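Local coordinates for protein fatty acid synthase 1, isoform A (Drosophila melanogaster, PDB 6FN6) that probably builds long-chain saturated fatty acids from acetyl-CoA and malonyl-CoA with NADPH, this piece being the modifying region of dehydratase, enoylreductase and ketoreductase, at residues Lys163-Asp168 and Glu217-Gly222; Gly147-Ile152 and Asn169-Met174; Lys127-Asn132 and Val153-Val158; Leu115-Gln120 and Val233-Gly238. All coordinates share one frame; numbering follows the deposited sequence.

Interaction 1: residues Lys163-Asp168 and Glu217-Gly222; sequences KLQWVD and EQVETG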
# COMPACT_ATOMS: atom_id res chain seq x y z
N LYS A 163 -9.72 -18.91 -32.15
CA LYS A 163 -11.02 -19.49 -31.84
C LYS A 163 -10.92 -20.56 -30.74
O LYS A 163 -9.95 -21.31 -30.67
CB LYS A 163 -11.64 -20.09 -33.10
CG LYS A 163 -12.02 -19.04 -34.14
CD LYS A 163 -13.43 -19.25 -34.67
CE LYS A 163 -14.00 -17.95 -35.24
NZ LYS A 163 -13.11 -17.34 -36.26
N LEU A 164 -11.94 -20.60 -29.89
CA LEU A 164 -12.01 -21.56 -28.79
C LEU A 164 -13.31 -22.35 -28.88
O LEU A 164 -14.37 -21.78 -29.12
CB LEU A 164 -11.92 -20.84 -27.44
CG LEU A 164 -10.91 -19.69 -27.35
CD1 LEU A 164 -11.07 -18.93 -26.04
CD2 LEU A 164 -9.49 -20.22 -27.49
N GLN A 165 -13.23 -23.66 -28.68
CA GLN A 165 -14.42 -24.50 -28.76
C GLN A 165 -15.24 -24.39 -27.48
O GLN A 165 -14.74 -23.91 -26.46
CB GLN A 165 -14.05 -25.96 -29.03
CG GLN A 165 -13.18 -26.60 -27.96
CD GLN A 165 -12.77 -28.01 -28.32
OE1 GLN A 165 -12.54 -28.32 -29.48
NE2 GLN A 165 -12.69 -28.88 -27.32
N TRP A 166 -16.50 -24.81 -27.55
CA TRP A 166 -17.39 -24.77 -26.39
C TRP A 166 -18.01 -26.15 -26.16
O TRP A 166 -18.71 -26.67 -27.02
CB TRP A 166 -18.50 -23.74 -26.59
CG TRP A 166 -19.51 -23.76 -25.49
CD1 TRP A 166 -20.78 -24.25 -25.55
CD2 TRP A 166 -19.34 -23.28 -24.15
NE1 TRP A 166 -21.41 -24.10 -24.34
CE2 TRP A 166 -20.54 -23.50 -23.47
CE3 TRP A 166 -18.27 -22.67 -23.47
CZ2 TRP A 166 -20.72 -23.15 -22.13
CZ3 TRP A 166 -18.45 -22.32 -22.15
CH2 TRP A 166 -19.66 -22.56 -21.49
N VAL A 167 -17.73 -26.73 -25.00
CA VAL A 167 -18.25 -28.04 -24.65
C VAL A 167 -19.06 -27.97 -23.36
O VAL A 167 -19.02 -28.90 -22.55
CB VAL A 167 -17.11 -29.07 -24.53
CG1 VAL A 167 -16.42 -29.27 -25.87
CG2 VAL A 167 -16.09 -28.64 -23.47
N ASP A 168 -19.79 -26.88 -23.18
CA ASP A 168 -20.62 -26.70 -21.99
C ASP A 168 -19.79 -26.86 -20.72
O ASP A 168 -20.19 -27.55 -19.79
CB ASP A 168 -21.79 -27.69 -21.99
CG ASP A 168 -22.86 -27.32 -20.98
OD1 ASP A 168 -23.12 -26.12 -20.79
OD2 ASP A 168 -23.46 -28.25 -20.39
N GLU A 217 -20.69 -26.87 -34.69
CA GLU A 217 -19.89 -25.67 -34.93
C GLU A 217 -19.21 -25.21 -33.65
O GLU A 217 -18.05 -24.79 -33.66
CB GLU A 217 -20.77 -24.55 -35.49
CG GLU A 217 -21.23 -24.78 -36.92
CD GLU A 217 -22.09 -23.66 -37.46
OE1 GLU A 217 -22.94 -23.13 -36.71
OE2 GLU A 217 -21.91 -23.29 -38.64
N GLN A 218 -19.93 -25.30 -32.53
CA GLN A 218 -19.39 -24.93 -31.23
C GLN A 218 -18.12 -25.71 -30.93
O GLN A 218 -17.23 -25.23 -30.22
CB GLN A 218 -20.43 -25.17 -30.13
CG GLN A 218 -21.62 -24.23 -30.18
CD GLN A 218 -22.71 -24.63 -29.21
OE1 GLN A 218 -22.55 -25.56 -28.42
NE2 GLN A 218 -23.84 -23.93 -29.26
N VAL A 219 -18.03 -26.92 -31.47
CA VAL A 219 -16.91 -27.81 -31.20
C VAL A 219 -15.86 -27.74 -32.31
O VAL A 219 -14.67 -27.64 -32.04
CB VAL A 219 -17.40 -29.26 -31.02
CG1 VAL A 219 -16.23 -30.20 -30.73
CG2 VAL A 219 -18.43 -29.34 -29.90
N GLU A 220 -16.32 -27.78 -33.56
CA GLU A 220 -15.41 -27.85 -34.70
C GLU A 220 -14.86 -26.48 -35.09
O GLU A 220 -13.73 -26.37 -35.58
CB GLU A 220 -16.11 -28.48 -35.91
CG GLU A 220 -16.75 -29.84 -35.63
CD GLU A 220 -15.74 -30.92 -35.34
OE1 GLU A 220 -14.53 -30.67 -35.49
OE2 GLU A 220 -16.16 -32.04 -34.95
N THR A 221 -15.65 -25.43 -34.88
CA THR A 221 -15.27 -24.08 -35.30
C THR A 221 -14.93 -23.19 -34.11
O THR A 221 -13.92 -22.49 -34.12
CB THR A 221 -16.38 -23.42 -36.13
OG1 THR A 221 -16.56 -24.15 -37.36
CG2 THR A 221 -16.04 -21.97 -36.46
N GLY A 222 -15.79 -23.20 -33.10
CA GLY A 222 -15.51 -22.49 -31.85
C GLY A 222 -15.88 -21.02 -31.83
O GLY A 222 -16.45 -20.49 -32.78
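Gln165 and Gly222 bring their backbones together where a strand runs out and a short helix ends, their CA atoms 3.8 Å apart. One backbone hydrogen bond joins the segments: Trp166 N donates to Gln218 O over 2.8 Å, at 160° at the hydrogen, reaching the oxygen from above its carbonyl plane. The same oxygen receives a CA-H...O contact from Gln165 CA at 3.2 Å. Helix 217-220 closes with Thr221 N and Gly222 N both donating to Glu217 O. Gly222 then leaves the helix with positive phi, and its CA lies 3.0 Å from Leu164 O; at these backbone angles a side chain would be jammed against Thr221 O, which probably explains the glycine.

Among the side chains, Trp166 and Gln218 lie alongside one another and point the same way. With CG of Trp166 anti to the backbone N (chi1 175°), the indole edge reaches the amide: CD1 stands 3.6 Å from Gln218 OE1, which lies in the ring plane, while Gln218 NE2 donates to Leu210 O. Lys163 lays its aliphatic stem over the helix end, CD 3.3 Å from Thr221 O, and Val219 CG2 packs against Trp166 O. Outside the pair, Trp166 meets His206, Trp170 and Phe173 edge-to-face, and Leu164 turns to helix 170-183, so the strand end sits between helix 217-220 and the central helix of the C-terminal hotdog fold.

Interaction 2: residues Gly147-Ile152 and Asn169-Met174; sequences GIFRGI and NWISFM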
# COMPACT_ATOMS: atom_id res chain seq x y z
N GLY A 147 -7.63 -33.78 -23.32
CA GLY A 147 -9.08 -33.74 -23.32
C GLY A 147 -9.65 -32.40 -23.74
O GLY A 147 -9.19 -31.78 -24.69
N ILE A 148 -10.68 -31.96 -23.02
CA ILE A 148 -11.41 -30.75 -23.39
C ILE A 148 -10.56 -29.49 -23.15
O ILE A 148 -10.91 -28.41 -23.63
CB ILE A 148 -12.75 -30.66 -22.63
CG1 ILE A 148 -12.52 -30.59 -21.12
CG2 ILE A 148 -13.62 -31.85 -22.99
CD1 ILE A 148 -13.77 -30.31 -20.32
N PHE A 149 -9.46 -29.63 -22.42
CA PHE A 149 -8.55 -28.51 -22.21
C PHE A 149 -7.74 -28.23 -23.47
O PHE A 149 -7.02 -27.23 -23.54
CB PHE A 149 -7.62 -28.78 -21.03
CG PHE A 149 -8.25 -28.51 -19.69
CD1 PHE A 149 -8.15 -27.26 -19.11
CD2 PHE A 149 -8.92 -29.51 -19.01
CE1 PHE A 149 -8.73 -27.00 -17.87
CE2 PHE A 149 -9.50 -29.26 -17.77
CZ PHE A 149 -9.40 -28.00 -17.21
N ARG A 150 -7.85 -29.11 -24.46
CA ARG A 150 -7.27 -28.85 -25.77
C ARG A 150 -8.31 -28.13 -26.62
O ARG A 150 -8.71 -28.62 -27.68
CB ARG A 150 -6.81 -30.15 -26.44
CG ARG A 150 -5.43 -30.62 -25.98
CD ARG A 150 -5.08 -31.98 -26.55
NE ARG A 150 -4.95 -31.97 -28.01
CZ ARG A 150 -3.79 -31.95 -28.67
NH1 ARG A 150 -2.63 -31.94 -28.01
NH2 ARG A 150 -3.79 -31.95 -29.99
N GLY A 151 -8.75 -26.97 -26.15
CA GLY A 151 -9.89 -26.28 -26.73
C GLY A 151 -9.57 -25.17 -27.72
O GLY A 151 -10.48 -24.56 -28.28
N ILE A 152 -8.28 -24.88 -27.91
CA ILE A 152 -7.88 -23.92 -28.93
C ILE A 152 -7.93 -24.60 -30.30
O ILE A 152 -7.04 -25.37 -30.66
CB ILE A 152 -6.48 -23.35 -28.66
CG1 ILE A 152 -6.46 -22.64 -27.30
CG2 ILE A 152 -6.07 -22.40 -29.78
CD1 ILE A 152 -5.08 -22.18 -26.85
N ASN A 169 -18.62 -26.22 -20.71
CA ASN A 169 -17.70 -26.31 -19.58
C ASN A 169 -16.93 -25.00 -19.43
O ASN A 169 -16.02 -24.71 -20.20
CB ASN A 169 -16.73 -27.49 -19.77
CG ASN A 169 -15.81 -27.70 -18.58
OD1 ASN A 169 -15.10 -26.78 -18.16
ND2 ASN A 169 -15.82 -28.91 -18.03
N TRP A 170 -17.30 -24.21 -18.42
CA TRP A 170 -16.70 -22.89 -18.22
C TRP A 170 -15.24 -22.96 -17.79
O TRP A 170 -14.45 -22.10 -18.18
CB TRP A 170 -17.51 -22.09 -17.19
CG TRP A 170 -18.86 -21.68 -17.68
CD1 TRP A 170 -20.03 -22.38 -17.58
CD2 TRP A 170 -19.18 -20.47 -18.38
NE1 TRP A 170 -21.06 -21.67 -18.15
CE2 TRP A 170 -20.56 -20.50 -18.65
CE3 TRP A 170 -18.44 -19.36 -18.79
CZ2 TRP A 170 -21.21 -19.46 -19.32
CZ3 TRP A 170 -19.08 -18.34 -19.45
CH2 TRP A 170 -20.45 -18.39 -19.71
N ILE A 171 -14.89 -23.95 -16.99
CA ILE A 171 -13.52 -24.09 -16.51
C ILE A 171 -12.57 -24.28 -17.70
O ILE A 171 -11.60 -23.53 -17.85
CB ILE A 171 -13.39 -25.24 -15.50
CG1 ILE A 171 -14.21 -24.93 -14.25
CG2 ILE A 171 -11.91 -25.50 -15.16
CD1 ILE A 171 -14.29 -26.08 -13.25
N SER A 172 -12.86 -25.26 -18.54
CA SER A 172 -11.99 -25.55 -19.68
C SER A 172 -11.95 -24.34 -20.61
O SER A 172 -10.88 -23.95 -21.09
CB SER A 172 -12.47 -26.79 -20.43
OG SER A 172 -13.57 -26.50 -21.27
N PHE A 173 -13.12 -23.76 -20.88
CA PHE A 173 -13.21 -22.66 -21.83
C PHE A 173 -12.39 -21.46 -21.37
O PHE A 173 -11.60 -20.91 -22.14
CB PHE A 173 -14.66 -22.25 -22.03
CG PHE A 173 -14.81 -21.02 -22.88
CD1 PHE A 173 -14.77 -21.11 -24.26
CD2 PHE A 173 -14.99 -19.78 -22.29
CE1 PHE A 173 -14.90 -19.98 -25.04
CE2 PHE A 173 -15.12 -18.65 -23.07
CZ PHE A 173 -15.08 -18.74 -24.45
N MET A 174 -12.58 -21.04 -20.12
CA MET A 174 -11.85 -19.90 -19.60
C MET A 174 -10.36 -20.21 -19.52
O MET A 174 -9.53 -19.31 -19.67
CB MET A 174 -12.40 -19.48 -18.23
CG MET A 174 -13.73 -18.73 -18.31
SD MET A 174 -14.17 -17.80 -16.83
CE MET A 174 -14.50 -19.12 -15.66
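Ile148 sets its CD1 against the start of helix 170-183, 3.4 Å from ND2 of the N-cap Asn169 and 3.8 Å from Ser172 CB. The side chains of Ile148 and Asn169 cross at about a right angle, so the methyl end meets the amide rather than running along it. The next residue, Phe149, brings its ring against the same turn: Ser172 CA lies over one face, offset toward the rim and 4.0 Å from CE1, while CZ touches Ile171 CG2 at 4.1 Å.

What positions this surface is the helix cap. Asn169 swings its amide away from its own N (chi1 -176°), which carries OD1 back to Ser172 N; that N-cap bond is 2.7 Å long and almost straight, 179° at the hydrogen. An alanine in place of Asn169 would keep the backbone but is likely to leave Ser172 N without its capping acceptor and to open a gap beside Ile148 CD1. Farther out, Phe20 packs on Ile148, Asn169 and Ile171, and Gln179 NE2 donates to Phe149 O.

The Phe149 ring also meets the ring of His24 and packs on Asp175, the predicted proton acceptor and proton donor of the dehydratase. The arrangement thus fits a double-hotdog dehydratase, whose active site takes one residue from each hotdog half, with Phe149 lying against both, probably as part of the lining of the site.

Interaction 3: residues Lys127-Asn132 and Val153-Val158; sequences KELGTN and VRSDTV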
# COMPACT_ATOMS: atom_id res chain seq x y z
N LYS A 127 1.82 -18.44 -41.59
CA LYS A 127 0.65 -19.33 -41.60
C LYS A 127 0.02 -19.37 -40.22
O LYS A 127 0.71 -19.26 -39.21
CB LYS A 127 1.04 -20.74 -42.06
CG LYS A 127 -0.15 -21.68 -42.22
CD LYS A 127 0.21 -22.94 -42.99
CE LYS A 127 -1.05 -23.70 -43.39
NZ LYS A 127 -0.76 -24.78 -44.38
N GLU A 128 -1.30 -19.53 -40.18
CA GLU A 128 -2.01 -19.64 -38.91
C GLU A 128 -1.70 -20.98 -38.27
O GLU A 128 -1.30 -21.93 -38.94
CB GLU A 128 -3.52 -19.47 -39.11
CG GLU A 128 -4.25 -20.71 -39.64
CD GLU A 128 -5.76 -20.54 -39.63
OE1 GLU A 128 -6.47 -21.56 -39.76
OE2 GLU A 128 -6.23 -19.39 -39.49
N LEU A 129 -1.90 -21.05 -36.96
CA LEU A 129 -1.66 -22.28 -36.22
C LEU A 129 -2.94 -23.08 -36.10
O LEU A 129 -4.01 -22.53 -35.83
CB LEU A 129 -1.10 -21.98 -34.83
CG LEU A 129 0.14 -21.09 -34.75
CD1 LEU A 129 0.44 -20.70 -33.30
CD2 LEU A 129 1.34 -21.79 -35.36
N GLY A 130 -2.85 -24.39 -36.34
CA GLY A 130 -3.95 -25.29 -36.09
C GLY A 130 -3.93 -25.77 -34.65
O GLY A 130 -3.01 -25.46 -33.90
N THR A 131 -4.94 -26.55 -34.27
CA THR A 131 -5.01 -27.07 -32.92
C THR A 131 -3.75 -27.86 -32.56
O THR A 131 -3.23 -27.73 -31.46
CB THR A 131 -6.26 -27.97 -32.73
OG1 THR A 131 -6.22 -28.57 -31.43
CG2 THR A 131 -6.32 -29.07 -33.79
N ASN A 132 -3.25 -28.65 -33.50
CA ASN A 132 -2.07 -29.47 -33.25
C ASN A 132 -0.80 -28.63 -33.20
O ASN A 132 0.11 -28.91 -32.42
CB ASN A 132 -1.94 -30.56 -34.32
CG ASN A 132 -3.01 -31.63 -34.19
OD1 ASN A 132 -3.40 -32.00 -33.08
ND2 ASN A 132 -3.50 -32.12 -35.33
N VAL A 153 -8.99 -24.32 -31.05
CA VAL A 153 -9.14 -24.85 -32.40
C VAL A 153 -8.22 -24.12 -33.36
O VAL A 153 -7.66 -24.72 -34.28
CB VAL A 153 -10.60 -24.77 -32.89
CG1 VAL A 153 -11.48 -25.75 -32.11
CG2 VAL A 153 -11.14 -23.36 -32.75
N ARG A 154 -8.06 -22.81 -33.16
CA ARG A 154 -7.33 -21.98 -34.11
C ARG A 154 -6.67 -20.75 -33.47
O ARG A 154 -7.17 -20.20 -32.49
CB ARG A 154 -8.28 -21.54 -35.22
CG ARG A 154 -7.63 -20.81 -36.39
CD ARG A 154 -8.54 -20.79 -37.61
NE ARG A 154 -8.85 -22.14 -38.09
CZ ARG A 154 -10.01 -22.78 -37.89
NH1 ARG A 154 -11.00 -22.21 -37.21
NH2 ARG A 154 -10.17 -24.00 -38.38
N SER A 155 -5.54 -20.35 -34.04
CA SER A 155 -4.85 -19.13 -33.63
C SER A 155 -3.97 -18.62 -34.76
O SER A 155 -3.38 -19.41 -35.50
CB SER A 155 -3.99 -19.38 -32.38
OG SER A 155 -3.11 -18.30 -32.16
N ASP A 156 -3.86 -17.31 -34.88
CA ASP A 156 -2.94 -16.72 -35.85
C ASP A 156 -1.52 -16.79 -35.30
O ASP A 156 -1.31 -17.08 -34.12
CB ASP A 156 -3.34 -15.29 -36.19
CG ASP A 156 -3.25 -14.35 -35.01
OD1 ASP A 156 -3.22 -14.83 -33.85
OD2 ASP A 156 -3.22 -13.12 -35.23
N THR A 157 -0.54 -16.53 -36.15
CA THR A 157 0.86 -16.77 -35.81
C THR A 157 1.32 -15.98 -34.58
O THR A 157 2.23 -16.41 -33.87
CB THR A 157 1.79 -16.43 -37.00
OG1 THR A 157 3.16 -16.58 -36.60
CG2 THR A 157 1.57 -15.01 -37.48
N VAL A 158 0.70 -14.83 -34.32
CA VAL A 158 1.09 -14.01 -33.17
C VAL A 158 0.08 -14.13 -32.03
O VAL A 158 0.25 -13.50 -30.98
CB VAL A 158 1.26 -12.53 -33.57
CG1 VAL A 158 2.42 -12.37 -34.54
CG2 VAL A 158 -0.04 -11.97 -34.16
O HOH W 1 2.97 -19.55 -37.98
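Leu129 and Ser155 form a hydrogen-bonded antiparallel pair, satisfying both backbone N-H groups and both carbonyls. Leu129 N donates to Ser155 O at 2.6 Å, nearly in line with the C=O, and Ser155 N returns a 3.2 Å bond to Leu129 O. Ser155 OG turns along its own strand and donates to Asp156 O (2.9 Å), on a lone pair in the carbonyl plane.

The weakly bonded strand about 129-130 lies at the edge of the hotdog sheet in this chain, beside 152-155, where Val153 and Arg154 form a classic beta bulge opposite Lys163. Beyond the pair, Gly130 N, at the N-cap of helix 131-141, is taken by Asp133 OD2.

Beside this pair, Glu128 and Arg154 make a salt bridge, with OE1 at the guanidinium edge, 3.0 Å from NE; the hydrogen bond within it is weak, bent to 123°, though the two planes are 27° apart. A bend at chi3 of Arg154 (-61°) turns NE toward the acid. A leucine in place of Arg154 would probably leave the Glu128 carboxylate without this charged mate.

A water donates to Lys127 O at 2.6 Å and weakly accepts from Thr157 OG1, which in turn accepts from Arg970 NE. Asp156 OD2 is held by Ser160 OG and Ser123 N.

Interaction 4: residues Leu115-Gln120 and Val233-Gly238; sequences LPLEEQ and VIKSAG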
# COMPACT_ATOMS: atom_id res chain seq x y z
N LEU A 115 -16.17 -3.84 -22.05
CA LEU A 115 -15.52 -2.86 -22.93
C LEU A 115 -16.05 -3.01 -24.36
O LEU A 115 -16.22 -4.13 -24.85
CB LEU A 115 -14.00 -3.04 -22.91
CG LEU A 115 -13.25 -2.69 -21.63
CD1 LEU A 115 -11.79 -3.10 -21.74
CD2 LEU A 115 -13.35 -1.20 -21.32
N PRO A 116 -16.29 -1.88 -25.05
CA PRO A 116 -16.76 -1.92 -26.44
C PRO A 116 -15.62 -2.20 -27.42
O PRO A 116 -15.08 -1.27 -28.01
CB PRO A 116 -17.34 -0.52 -26.65
CG PRO A 116 -16.53 0.34 -25.76
CD PRO A 116 -16.21 -0.49 -24.55
N LEU A 117 -15.27 -3.47 -27.58
CA LEU A 117 -14.12 -3.84 -28.40
C LEU A 117 -14.56 -4.59 -29.65
O LEU A 117 -15.38 -5.50 -29.59
CB LEU A 117 -13.16 -4.71 -27.58
CG LEU A 117 -12.43 -3.99 -26.45
CD1 LEU A 117 -11.80 -4.99 -25.49
CD2 LEU A 117 -11.39 -3.02 -26.99
N GLU A 118 -14.00 -4.18 -30.79
CA GLU A 118 -14.29 -4.82 -32.06
C GLU A 118 -13.19 -5.81 -32.44
O GLU A 118 -12.04 -5.66 -32.03
CB GLU A 118 -14.45 -3.77 -33.16
CG GLU A 118 -15.77 -3.02 -33.11
CD GLU A 118 -16.95 -3.89 -33.52
OE1 GLU A 118 -16.73 -5.06 -33.87
OE2 GLU A 118 -18.10 -3.39 -33.49
N GLU A 119 -13.56 -6.82 -33.22
CA GLU A 119 -12.63 -7.87 -33.63
C GLU A 119 -11.41 -7.30 -34.36
O GLU A 119 -11.49 -6.30 -35.06
CB GLU A 119 -13.33 -8.88 -34.54
CG GLU A 119 -14.35 -9.75 -33.83
CD GLU A 119 -14.88 -10.87 -34.70
OE1 GLU A 119 -14.05 -11.61 -35.28
OE2 GLU A 119 -16.11 -11.01 -34.81
N GLN A 120 -10.27 -7.97 -34.17
CA GLN A 120 -9.03 -7.58 -34.84
C GLN A 120 -8.88 -8.33 -36.16
O GLN A 120 -9.45 -9.41 -36.34
CB GLN A 120 -7.83 -7.87 -33.94
CG GLN A 120 -7.74 -6.99 -32.70
CD GLN A 120 -6.68 -7.46 -31.72
OE1 GLN A 120 -5.67 -6.79 -31.51
NE2 GLN A 120 -6.91 -8.62 -31.12
N VAL A 233 -6.06 -7.10 -22.57
CA VAL A 233 -7.37 -7.72 -22.40
C VAL A 233 -7.51 -8.97 -23.26
O VAL A 233 -7.10 -8.99 -24.42
CB VAL A 233 -8.50 -6.71 -22.73
CG1 VAL A 233 -9.87 -7.37 -22.62
CG2 VAL A 233 -8.42 -5.50 -21.82
N ILE A 234 -8.06 -10.02 -22.67
CA ILE A 234 -8.42 -11.23 -23.39
C ILE A 234 -9.94 -11.31 -23.42
O ILE A 234 -10.57 -11.44 -22.37
CB ILE A 234 -7.81 -12.50 -22.75
CG1 ILE A 234 -6.32 -12.33 -22.49
CG2 ILE A 234 -8.04 -13.71 -23.64
CD1 ILE A 234 -5.84 -13.13 -21.29
N LYS A 235 -10.53 -11.24 -24.60
CA LYS A 235 -11.98 -11.22 -24.72
C LYS A 235 -12.52 -12.31 -25.65
O LYS A 235 -12.10 -12.42 -26.80
CB LYS A 235 -12.45 -9.85 -25.21
CG LYS A 235 -13.94 -9.62 -25.06
CD LYS A 235 -14.32 -8.17 -25.26
CE LYS A 235 -15.82 -7.97 -25.14
NZ LYS A 235 -16.37 -8.48 -23.84
N SER A 236 -13.45 -13.10 -25.13
CA SER A 236 -14.12 -14.12 -25.93
C SER A 236 -15.56 -14.31 -25.46
O SER A 236 -15.79 -14.75 -24.33
CB SER A 236 -13.36 -15.44 -25.87
OG SER A 236 -14.00 -16.42 -26.68
N ALA A 237 -16.51 -13.97 -26.32
CA ALA A 237 -17.93 -14.10 -26.02
C ALA A 237 -18.28 -13.38 -24.71
O ALA A 237 -18.12 -12.16 -24.61
CB ALA A 237 -18.31 -15.58 -25.95
N GLY A 238 -18.75 -14.12 -23.71
CA GLY A 238 -19.25 -13.53 -22.49
C GLY A 238 -18.19 -13.29 -21.43
O GLY A 238 -18.48 -12.70 -20.38
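Leu115 and Leu117 press onto Val233 and Lys235 through apolar contacts, and these make up the greater part of the meeting. The two leucines sit two residues apart in an irregular loop, and each sends down one methyl. CD1 of Leu115 meets Val233 CG2 at 4.1 Å. CD1 of Leu117 reaches both strand residues, lying 4.2 Å from Val233 CG1 and 4.1 Å from Lys235 CD. Each of the two valine methyls therefore has its own leucine, the rotation of Val233 about its first side-chain bond (chi1 177°) presenting both to the loop. The leucine chains run at a slant to those below, so contact is made by methyl ends instead of along whole flanks. Lys235 adds one more van der Waals contact: it runs extended as far as CE, which passes 3.9 Å from Leu115 O, and only then bends at chi4 (55°).

Val233 and Lys235 point to the same side of strand 233-236, as alternate residues of a strand do, while Ile234 and Ser236 turn to the other side, toward helix 170-183. That is the hotdog layout, a curved antiparallel sheet wrapped about a long helix; the loop 115-120, from the stretch joining the two hotdog halves, covers the outer surface of the sheet.

Among the polar interactions, Lys235 NZ forms a salt bridge with Glu240. Glu240 OE1 also accepts from Leu115 N, linking loop and sheet through one carboxylate. Glu118 O receives a bond from Tyr228 OH. Across the dimer, Gln770 and Arg774 of the second subunit pack on Leu115 and Leu117.

In the fold
All four contacts belong to the dehydratase, and they show how chemistry follows place in a hotdog fold. Interaction 2 includes the start of helix 170-183 and interaction 1 adjoins it, their centres about 9 Å apart, with a probable hydrogen bond from Gln165 N to Gly151 O between them; both bring buried aromatics and helix ends together. Interactions 3 and 4 lie farther out, with partly exposed side chains. Interaction 3, joined to interaction 1 through neighbouring strands 152-155 and 161-164, combines backbone pairing with a salt bridge. Interaction 4 is largely apolar cover on the sheet's outer surface, and it alone is touched by the second subunit. Only interaction 2 directly borders both predicted catalytic residues.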